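Local coordinates for Anapc5 protein (PDB 5BPZ), which is a subunit of the anaphase-promoting complex, the cell-cycle ubiquitin ligase, whose all-helical N-terminal domain probably serves a scaffolding role, at residues Asn142-Phe146 against Ser147-Lys151; Val91-Arg94 against Ile95-Ala99; Lys60-Leu63 against Pro64-Gln67. One frame throughout, in Å; residues are numbered along the deposited sequence.

Interaction 1. Residues Asn142-Phe146 against Ser147-Lys151; sequences NKLSF and SQVYK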
ATOM      1  N   ASN A 142       5.769  -2.949  13.743  1.00 63.86           N
ATOM      2  CA  ASN A 142       6.588  -3.768  14.649  1.00 67.89           C
ATOM      3  C   ASN A 142       6.228  -3.596  16.129  1.00 75.96           C
ATOM      4  O   ASN A 142       6.344  -4.555  16.891  1.00 79.12           O
ATOM      5  CB  ASN A 142       8.090  -3.529  14.413  1.00 68.81           C
ATOM      6  CG  ASN A 142       8.621  -4.009  13.078  1.00 90.30           C
ATOM      7  OD1 ASN A 142       8.333  -5.116  12.607  1.00 85.80           O
ATOM      8  ND2 ASN A 142       9.479  -3.206  12.471  1.00 82.00           N
ATOM      9  N   LYS A 143       5.784  -2.387  16.541  1.00 73.40           N
ATOM     10  CA  LYS A 143       5.346  -2.116  17.918  1.00 78.07           C
ATOM     11  C   LYS A 143       3.873  -2.540  17.988  1.00 86.02           C
ATOM     12  O   LYS A 143       2.990  -1.782  18.405  1.00 86.84           O
ATOM     13  CB  LYS A 143       5.551  -0.633  18.273  1.00 80.29           C
ATOM     14  CG  LYS A 143       6.974  -0.329  18.735  1.00 92.70           C
ATOM     15  CD  LYS A 143       7.641   0.738  17.877  1.00 97.75           C
ATOM     16  CE  LYS A 143       9.060   0.378  17.503  1.00103.79           C
ATOM     17  NZ  LYS A 143       9.116  -0.647  16.427  1.00106.97           N
ATOM     18  N   LEU A 144       3.636  -3.783  17.544  1.00 84.12           N
ATOM     19  CA  LEU A 144       2.342  -4.398  17.352  1.00 84.14           C
ATOM     20  C   LEU A 144       1.543  -4.664  18.633  1.00 90.41           C
ATOM     21  O   LEU A 144       1.143  -3.736  19.328  1.00 92.19           O
ATOM     22  CB  LEU A 144       2.430  -5.678  16.475  1.00 84.01           C
ATOM     23  CG  LEU A 144       3.467  -6.781  16.754  1.00 92.44           C
ATOM     24  CD1 LEU A 144       2.790  -8.145  16.814  1.00 95.26           C
ATOM     25  CD2 LEU A 144       4.467  -6.860  15.632  1.00 93.30           C
ATOM     26  N   SER A 145       1.282  -5.937  18.878  1.00 87.24           N
ATOM     27  CA  SER A 145       0.470  -6.639  19.860  1.00 90.91           C
ATOM     28  C   SER A 145      -0.177  -7.588  18.879  1.00 90.51           C
ATOM     29  O   SER A 145      -0.757  -7.123  17.887  1.00 85.69           O
ATOM     30  CB  SER A 145      -0.564  -5.724  20.521  1.00 95.29           C
ATOM     31  OG  SER A 145      -1.808  -6.354  20.766  1.00104.16           O
ATOM     32  N   PHE A 146       0.029  -8.902  19.064  1.00 88.64           N
ATOM     33  CA  PHE A 146      -0.503  -9.919  18.155  1.00 86.63           C
ATOM     34  C   PHE A 146      -2.000  -9.739  17.876  1.00 86.30           C
ATOM     35  O   PHE A 146      -2.434  -9.981  16.749  1.00 81.02           O
ATOM     36  CB  PHE A 146      -0.175 -11.339  18.637  1.00 93.78           C
ATOM     37  CG  PHE A 146      -0.346 -12.395  17.571  1.00 94.52           C
ATOM     38  CD1 PHE A 146       0.533 -12.472  16.496  1.00 95.08           C
ATOM     39  CD2 PHE A 146      -1.402 -13.297  17.627  1.00 98.79           C
ATOM     40  CE1 PHE A 146       0.354 -13.430  15.493  1.00 95.89           C
ATOM     41  CE2 PHE A 146      -1.569 -14.268  16.635  1.00101.20           C
ATOM     42  CZ  PHE A 146      -0.691 -14.326  15.574  1.00 97.03           C
ATOM     43  N   SER A 147      -2.761  -9.261  18.895  1.00 85.30           N
ATOM     44  CA  SER A 147      -4.193  -8.940  18.828  1.00 83.75           C
ATOM     45  C   SER A 147      -4.409  -7.852  17.777  1.00 80.58           C
ATOM     46  O   SER A 147      -5.219  -8.036  16.874  1.00 77.02           O
ATOM     47  CB  SER A 147      -4.688  -8.441  20.185  1.00 90.76           C
ATOM     48  OG  SER A 147      -5.967  -7.833  20.098  1.00 97.90           O
ATOM     49  N   GLN A 148      -3.635  -6.746  17.881  1.00 75.14           N
ATOM     50  CA  GLN A 148      -3.685  -5.593  16.986  1.00 69.70           C
ATOM     51  C   GLN A 148      -3.317  -5.952  15.539  1.00 70.13           C
ATOM     52  O   GLN A 148      -3.947  -5.429  14.610  1.00 65.39           O
ATOM     53  CB  GLN A 148      -2.826  -4.445  17.531  1.00 71.12           C
ATOM     54  CG  GLN A 148      -3.384  -3.782  18.795  1.00 80.78           C
ATOM     55  CD  GLN A 148      -2.608  -2.545  19.195  1.00 94.72           C
ATOM     56  OE1 GLN A 148      -1.418  -2.595  19.526  1.00 82.85           O
ATOM     57  NE2 GLN A 148      -3.274  -1.401  19.199  1.00 91.58           N
ATOM     58  N   VAL A 149      -2.336  -6.874  15.350  1.00 68.31           N
ATOM     59  CA  VAL A 149      -1.908  -7.356  14.024  1.00 64.84           C
ATOM     60  C   VAL A 149      -3.005  -8.213  13.389  1.00 66.89           C
ATOM     61  O   VAL A 149      -3.295  -8.047  12.199  1.00 62.28           O
ATOM     62  CB  VAL A 149      -0.512  -8.046  14.057  1.00 70.77           C
ATOM     63  CG1 VAL A 149      -0.353  -9.099  12.961  1.00 69.86           C
ATOM     64  CG2 VAL A 149       0.597  -7.015  13.950  1.00 69.14           C
ATOM     65  N   TYR A 150      -3.629  -9.106  14.188  1.00 67.85           N
ATOM     66  CA  TYR A 150      -4.722  -9.966  13.726  1.00 67.48           C
ATOM     67  C   TYR A 150      -5.923  -9.103  13.318  1.00 66.97           C
ATOM     68  O   TYR A 150      -6.486  -9.325  12.245  1.00 62.92           O
ATOM     69  CB  TYR A 150      -5.111 -11.015  14.787  1.00 75.24           C
ATOM     70  CG  TYR A 150      -6.034 -12.090  14.247  1.00 79.12           C
ATOM     71  CD1 TYR A 150      -5.526 -13.212  13.597  1.00 82.58           C
ATOM     72  CD2 TYR A 150      -7.418 -11.968  14.351  1.00 80.17           C
ATOM     73  CE1 TYR A 150      -6.370 -14.194  13.077  1.00 85.38           C
ATOM     74  CE2 TYR A 150      -8.273 -12.941  13.830  1.00 81.96           C
ATOM     75  CZ  TYR A 150      -7.744 -14.055  13.197  1.00 92.27           C
ATOM     76  OH  TYR A 150      -8.578 -15.023  12.689  1.00 97.16           O
ATOM     77  N   LYS A 151      -6.276  -8.089  14.146  1.00 64.92           N
ATOM     78  CA  LYS A 151      -7.380  -7.159  13.861  1.00 62.96           C
ATOM     79  C   LYS A 151      -7.053  -6.267  12.653  1.00 62.29           C
ATOM     80  O   LYS A 151      -7.970  -5.790  11.985  1.00 60.81           O
ATOM     81  CB  LYS A 151      -7.767  -6.304  15.095  1.00 68.49           C
ATOM     82  CG  LYS A 151      -8.199  -7.082  16.348  1.00 81.00           C
ATOM     83  CD  LYS A 151      -9.505  -7.850  16.185  1.00 97.49           C
ATOM     84  CE  LYS A 151      -9.693  -8.861  17.291  1.00114.64           C
ATOM     85  NZ  LYS A 151     -10.868  -9.734  17.039  1.00123.79           N
TER
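The ring of Phe146 has little to do with the following turn: Ser147 N lies obliquely to it, at neither face nor edge. With CG anti to the backbone N (chi1 -164°), the ring swings off the first turn, and the ring of Tyr150 likewise leads away, while Tyr150 CB lies 3.5 Å from Phe146 O. What joins the two segments is the start of a helix. Ser145 is the N-cap: its OG accepts a weak bond from Gln148 N at 3.4 Å, fairly straight at 166°. Ser145 O takes Val149 N at 3.0 Å, and Phe146 O takes Tyr150 N at 3.0 Å, so the i to i+4 ladder begins at once. Leu144, just ahead of the cap, crosses Val149 obliquely and presses Leu144 CB against Val149 CG2 at 3.4 Å, tighter than usual for two carbons. Before that, Lys143, the first residue past helix 129-142, centres an inverse gamma turn. The contact is thus the corner between helix 129-142 and helix 146-164; Val149 is buried against Leu103 and Met106 of helix 103-114, and Phe146 and Tyr150 also touch Leu103.

Interaction 2. Residues Val91-Arg94 against Ile95-Ala99; sequences VHIR and IKLMA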
ATOM      1  N   VAL A  91      -1.550  -3.029  -8.028  1.00 36.16           N
ATOM      2  CA  VAL A  91      -1.807  -2.615  -6.650  1.00 34.01           C
ATOM      3  C   VAL A  91      -3.070  -3.339  -6.172  1.00 36.72           C
ATOM      4  O   VAL A  91      -3.040  -3.992  -5.125  1.00 35.90           O
ATOM      5  CB  VAL A  91      -1.937  -1.069  -6.532  1.00 35.72           C
ATOM      6  CG1 VAL A  91      -2.506  -0.652  -5.179  1.00 33.66           C
ATOM      7  CG2 VAL A  91      -0.600  -0.389  -6.778  1.00 35.43           C
ATOM      8  N   HIS A  92      -4.154  -3.249  -6.972  1.00 34.34           N
ATOM      9  CA  HIS A  92      -5.454  -3.858  -6.697  1.00 36.43           C
ATOM     10  C   HIS A  92      -5.373  -5.378  -6.473  1.00 41.78           C
ATOM     11  O   HIS A  92      -5.894  -5.870  -5.467  1.00 41.33           O
ATOM     12  CB  HIS A  92      -6.469  -3.487  -7.794  1.00 39.31           C
ATOM     13  CG  HIS A  92      -7.829  -4.068  -7.577  1.00 44.94           C
ATOM     14  ND1 HIS A  92      -8.683  -3.567  -6.614  1.00 46.29           N
ATOM     15  CD2 HIS A  92      -8.424  -5.121  -8.186  1.00 50.63           C
ATOM     16  CE1 HIS A  92      -9.772  -4.315  -6.680  1.00 47.75           C
ATOM     17  NE2 HIS A  92      -9.660  -5.268  -7.601  1.00 50.77           N
ATOM     18  N   ILE A  93      -4.683  -6.104  -7.380  1.00 40.51           N
ATOM     19  CA  ILE A  93      -4.518  -7.564  -7.318  1.00 42.90           C
ATOM     20  C   ILE A  93      -3.594  -7.977  -6.159  1.00 46.31           C
ATOM     21  O   ILE A  93      -3.794  -9.048  -5.590  1.00 48.09           O
ATOM     22  CB  ILE A  93      -4.084  -8.190  -8.697  1.00 48.97           C
ATOM     23  CG1 ILE A  93      -5.004  -7.759  -9.879  1.00 49.82           C
ATOM     24  CG2 ILE A  93      -3.940  -9.722  -8.641  1.00 53.91           C
ATOM     25  CD1 ILE A  93      -6.470  -8.286  -9.897  1.00 63.68           C
ATOM     26  N   ARG A  94      -2.593  -7.150  -5.812  1.00 41.56           N
ATOM     27  CA  ARG A  94      -1.688  -7.468  -4.699  1.00 42.17           C
ATOM     28  C   ARG A  94      -2.460  -7.472  -3.368  1.00 44.93           C
ATOM     29  O   ARG A  94      -2.236  -8.356  -2.542  1.00 46.81           O
ATOM     30  CB  ARG A  94      -0.491  -6.505  -4.647  1.00 41.67           C
ATOM     31  CG  ARG A  94       0.444  -6.744  -3.465  1.00 56.42           C
ATOM     32  CD  ARG A  94       1.752  -7.382  -3.877  1.00 65.89           C
ATOM     33  NE  ARG A  94       2.762  -6.363  -4.134  1.00 70.63           N
ATOM     34  CZ  ARG A  94       3.903  -6.247  -3.463  1.00 84.89           C
ATOM     35  NH1 ARG A  94       4.214  -7.118  -2.512  1.00 78.13           N
ATOM     36  NH2 ARG A  94       4.753  -5.276  -3.756  1.00 62.68           N
ATOM     37  N   ILE A  95      -3.350  -6.480  -3.168  1.00 38.32           N
ATOM     38  CA  ILE A  95      -4.194  -6.380  -1.974  1.00 37.89           C
ATOM     39  C   ILE A  95      -5.178  -7.544  -1.989  1.00 43.89           C
ATOM     40  O   ILE A  95      -5.285  -8.246  -0.986  1.00 45.95           O
ATOM     41  CB  ILE A  95      -4.865  -4.980  -1.847  1.00 37.58           C
ATOM     42  CG1 ILE A  95      -3.794  -3.912  -1.553  1.00 35.19           C
ATOM     43  CG2 ILE A  95      -5.968  -4.968  -0.759  1.00 37.39           C
ATOM     44  CD1 ILE A  95      -4.067  -2.597  -2.266  1.00 40.91           C
ATOM     45  N   LYS A  96      -5.806  -7.806  -3.156  1.00 41.70           N
ATOM     46  CA  LYS A  96      -6.719  -8.933  -3.398  1.00 45.02           C
ATOM     47  C   LYS A  96      -6.105 -10.271  -2.933  1.00 52.96           C
ATOM     48  O   LYS A  96      -6.769 -11.014  -2.217  1.00 52.74           O
ATOM     49  CB  LYS A  96      -7.065  -9.017  -4.902  1.00 49.21           C
ATOM     50  CG  LYS A  96      -8.042 -10.144  -5.278  1.00 52.96           C
ATOM     51  CD  LYS A  96      -7.956 -10.455  -6.759  1.00 62.26           C
ATOM     52  CE  LYS A  96      -9.293 -10.408  -7.455  1.00 74.88           C
ATOM     53  NZ  LYS A  96     -10.165 -11.548  -7.071  1.00 82.41           N
ATOM     54  N   LEU A  97      -4.840 -10.555  -3.331  1.00 52.54           N
ATOM     55  CA  LEU A  97      -4.129 -11.788  -2.978  1.00 56.83           C
ATOM     56  C   LEU A  97      -3.779 -11.852  -1.500  1.00 62.38           C
ATOM     57  O   LEU A  97      -3.812 -12.932  -0.917  1.00 65.98           O
ATOM     58  CB  LEU A  97      -2.875 -11.987  -3.850  1.00 58.31           C
ATOM     59  CG  LEU A  97      -3.132 -12.238  -5.339  1.00 64.45           C
ATOM     60  CD1 LEU A  97      -1.910 -11.904  -6.165  1.00 64.57           C
ATOM     61  CD2 LEU A  97      -3.617 -13.658  -5.603  1.00 70.31           C
ATOM     62  N   MET A  98      -3.449 -10.699  -0.897  1.00 56.67           N
ATOM     63  CA  MET A  98      -3.151 -10.592   0.529  1.00 56.87           C
ATOM     64  C   MET A  98      -4.421 -10.884   1.342  1.00 60.70           C
ATOM     65  O   MET A  98      -4.371 -11.663   2.291  1.00 63.50           O
ATOM     66  CB  MET A  98      -2.625  -9.194   0.847  1.00 56.07           C
ATOM     67  CG  MET A  98      -1.256  -9.201   1.432  1.00 61.55           C
ATOM     68  SD  MET A  98      -0.523  -7.565   1.383  1.00 62.72           S
ATOM     69  CE  MET A  98      -1.088  -6.937   2.864  1.00 58.87           C
ATOM     70  N   ALA A  99      -5.561 -10.282   0.933  1.00 53.87           N
ATOM     71  CA  ALA A  99      -6.880 -10.434   1.554  1.00 53.38           C
ATOM     72  C   ALA A  99      -7.452 -11.845   1.351  1.00 60.19           C
ATOM     73  O   ALA A  99      -8.063 -12.390   2.271  1.00 61.54           O
ATOM     74  CB  ALA A  99      -7.839  -9.386   1.000  1.00 50.80           C
TER
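Val91 and Ile95 meet one turn apart on helix 85-99, in a contact made within the helix's last two and a half turns and partly buried in the domain. Four successive i to i+4 bonds hold the backbone: Ile95 N to Val91 O, Lys96 N to His92 O, Leu97 N to Ile93 O at 2.9 Å, and Met98 N to Arg94 O. The ladder continues with Ala99 N on Ile95 O, so the helix is regular here.

Side chains follow the same spacing. Val91 and Ile95 lie alongside each other and point the same way, with CG1 of Val91 3.8 Å from CD1 of Ile95; Ile95 CD1 also comes within 3.3 Å of Val91 O. On the exposed face Ile93 crosses Leu97 at a slant, Ile93 CG2 standing 3.9 Å from Leu97 CD1. Leu97 CG lies 3.3 Å from Ile93 O, one turn back. Ile93 also runs beside the aliphatic part of Lys96, Ile93 CD1 to Lys96 CD at 4.1 Å, and the lysine chain bends further out, at chi3 and chi4. Arg94 sends CG anti to its own nitrogen (chi1 177°) and then bends twice, which carries its guanidinium away from the next turn to a salt bridge between Arg94 NH2 and Glu43 OE2.

Four helices close round this one: helix 32-46 receives Val91, Arg94, Ile95 and Met98, helix 73-83 meets Val91, His92 and Ile95, and helix 103-114 packs on Arg94 and Met98 through Phe109. Helix 146-164 brings Phe160 to His92, Lys96 and Ala99, and binds Met98 O through Tyr153 OH.

Interaction 3. Residues Lys60-Leu63 against Pro64-Gln67; sequences KQIL and PLLQ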
ATOM      1  N   LYS A  60       6.618  12.244  -6.600  1.00 52.35           N
ATOM      2  CA  LYS A  60       6.283  13.608  -6.180  1.00 53.70           C
ATOM      3  C   LYS A  60       4.754  13.794  -6.268  1.00 55.98           C
ATOM      4  O   LYS A  60       4.149  14.376  -5.369  1.00 56.04           O
ATOM      5  CB  LYS A  60       6.975  14.660  -7.077  1.00 59.35           C
ATOM      6  CG  LYS A  60       8.502  14.645  -7.050  1.00 79.79           C
ATOM      7  CD  LYS A  60       9.076  15.536  -8.152  1.00 94.24           C
ATOM      8  CE  LYS A  60      10.561  15.348  -8.372  1.00107.37           C
ATOM      9  NZ  LYS A  60      11.376  16.061  -7.353  1.00117.01           N
ATOM     10  N   GLN A  61       4.147  13.306  -7.361  1.00 51.63           N
ATOM     11  CA  GLN A  61       2.713  13.404  -7.632  1.00 52.28           C
ATOM     12  C   GLN A  61       1.872  12.633  -6.596  1.00 54.46           C
ATOM     13  O   GLN A  61       0.749  13.040  -6.294  1.00 54.43           O
ATOM     14  CB  GLN A  61       2.431  12.915  -9.071  1.00 54.59           C
ATOM     15  CG  GLN A  61       1.014  13.176  -9.592  1.00 76.59           C
ATOM     16  CD  GLN A  61       0.900  13.060 -11.095  1.00105.40           C
ATOM     17  OE1 GLN A  61       1.374  12.103 -11.717  1.00101.58           O
ATOM     18  NE2 GLN A  61       0.244  14.032 -11.714  1.00102.56           N
ATOM     19  N   ILE A  62       2.445  11.554  -6.030  1.00 49.83           N
ATOM     20  CA  ILE A  62       1.800  10.646  -5.080  1.00 48.04           C
ATOM     21  C   ILE A  62       1.827  11.142  -3.620  1.00 50.79           C
ATOM     22  O   ILE A  62       0.991  10.688  -2.835  1.00 49.93           O
ATOM     23  CB  ILE A  62       2.427   9.219  -5.266  1.00 50.26           C
ATOM     24  CG1 ILE A  62       1.401   8.236  -5.859  1.00 49.98           C
ATOM     25  CG2 ILE A  62       3.124   8.641  -4.019  1.00 49.53           C
ATOM     26  CD1 ILE A  62       0.896   8.600  -7.283  1.00 55.25           C
ATOM     27  N   LEU A  63       2.724  12.095  -3.274  1.00 47.38           N
ATOM     28  CA  LEU A  63       2.898  12.621  -1.909  1.00 48.04           C
ATOM     29  C   LEU A  63       1.586  12.951  -1.135  1.00 51.22           C
ATOM     30  O   LEU A  63       1.528  12.532   0.024  1.00 50.91           O
ATOM     31  CB  LEU A  63       3.863  13.820  -1.859  1.00 50.92           C
ATOM     32  CG  LEU A  63       5.342  13.515  -2.177  1.00 56.33           C
ATOM     33  CD1 LEU A  63       6.219  14.704  -1.865  1.00 59.12           C
ATOM     34  CD2 LEU A  63       5.852  12.276  -1.423  1.00 58.08           C
ATOM     35  N   PRO A  64       0.521  13.606  -1.700  1.00 46.49           N
ATOM     36  CA  PRO A  64      -0.711  13.837  -0.906  1.00 45.88           C
ATOM     37  C   PRO A  64      -1.410  12.582  -0.349  1.00 45.58           C
ATOM     38  O   PRO A  64      -2.159  12.702   0.613  1.00 46.38           O
ATOM     39  CB  PRO A  64      -1.625  14.586  -1.883  1.00 48.98           C
ATOM     40  CG  PRO A  64      -0.697  15.205  -2.869  1.00 54.76           C
ATOM     41  CD  PRO A  64       0.382  14.196  -3.049  1.00 48.42           C
ATOM     42  N   LEU A  65      -1.178  11.397  -0.949  1.00 38.67           N
ATOM     43  CA  LEU A  65      -1.744  10.120  -0.504  1.00 37.14           C
ATOM     44  C   LEU A  65      -1.109   9.651   0.818  1.00 43.61           C
ATOM     45  O   LEU A  65      -1.761   8.974   1.612  1.00 42.49           O
ATOM     46  CB  LEU A  65      -1.571   9.032  -1.571  1.00 34.88           C
ATOM     47  CG  LEU A  65      -2.358   9.196  -2.879  1.00 39.75           C
ATOM     48  CD1 LEU A  65      -2.009   8.089  -3.865  1.00 37.43           C
ATOM     49  CD2 LEU A  65      -3.882   9.223  -2.637  1.00 41.30           C
ATOM     50  N   LEU A  66       0.164  10.016   1.033  1.00 42.24           N
ATOM     51  CA  LEU A  66       0.957   9.664   2.205  1.00 44.02           C
ATOM     52  C   LEU A  66       0.619  10.586   3.373  1.00 51.92           C
ATOM     53  O   LEU A  66       0.702  10.183   4.534  1.00 52.07           O
ATOM     54  CB  LEU A  66       2.450   9.807   1.852  1.00 44.63           C
ATOM     55  CG  LEU A  66       3.167   8.622   1.189  1.00 48.19           C
ATOM     56  CD1 LEU A  66       2.662   8.345  -0.230  1.00 46.72           C
ATOM     57  CD2 LEU A  66       4.639   8.903   1.092  1.00 52.71           C
ATOM     58  N   GLN A  67       0.229  11.822   3.051  1.00 51.68           N
ATOM     59  CA  GLN A  67      -0.080  12.892   3.995  1.00 55.44           C
ATOM     60  C   GLN A  67      -1.576  13.062   4.317  1.00 60.36           C
ATOM     61  O   GLN A  67      -1.914  13.571   5.386  1.00 63.34           O
ATOM     62  CB  GLN A  67       0.507  14.218   3.468  1.00 58.87           C
ATOM     63  CG  GLN A  67       2.027  14.189   3.300  1.00 75.56           C
ATOM     64  CD  GLN A  67       2.553  15.380   2.540  1.00 99.57           C
ATOM     65  OE1 GLN A  67       2.811  15.312   1.332  1.00 93.54           O
ATOM     66  NE2 GLN A  67       2.755  16.492   3.237  1.00 96.73           N
TER
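Pro64 follows Leu63 directly and has no N-H to give, so the helix changes its bonding here. Pro64 CD instead sits 3.5 Å from Gln61 O, and Lys60 O receives a weak bond from Leu63 N. Ile62 O accepts from Leu65 N at 3.0 Å, one residue short of the usual i to i+4 step. Leu63 O takes two backbone donors: Leu66 N at 3.0 Å, standing well above the carbonyl plane (51° out of it), and Gln67 N in a weak bond at 3.4 Å. This is a proline kink within helix 52-67: neither Pro64 nor Leu65 bonds back to the preceding turn in the regular way, and i to i+3 bonds predominate, with one weak i to i+4 bond from Gln67 N. Apolar side chains bridge the irregular turn. Ile62 CG1 meets Leu65 CD1 at 4.0 Å. Leu66 holds CG opposite its carbonyl carbon (chi1 -86°), from where Leu66 CD1 meets Ile62 CG2 at 3.8 Å; both leucines lie at an angle to the isoleucine. Beyond the segments, Leu65 O accepts a bond from Tyr33 OH. Helix 32-46 meets Ile62 and Leu65 through Leu40, whereas Leu63 and Leu66 rest on Val130 of helix 129-142.

Overall arrangement
From the N terminus, interaction 3 comes first, in the last turns of helix 52-67; interaction 2 follows at the end of helix 85-99, and interaction 1 at the start of helix 146-164. They run in series, none nesting in or crossing another, and each joins adjacent segments, so none closes a long loop. Interactions 2 and 3 lie on opposite sides of the chain's centre, about 21 Å between centres, yet both pack on helices 32-46 and 73-83. Interactions 1 and 2 share helix 103-114 and, at different points, helix 146-164. Helix 129-142 covers part of interaction 3 and leads into interaction 1, about 26 Å from the centre of interaction 3 to that of interaction 1.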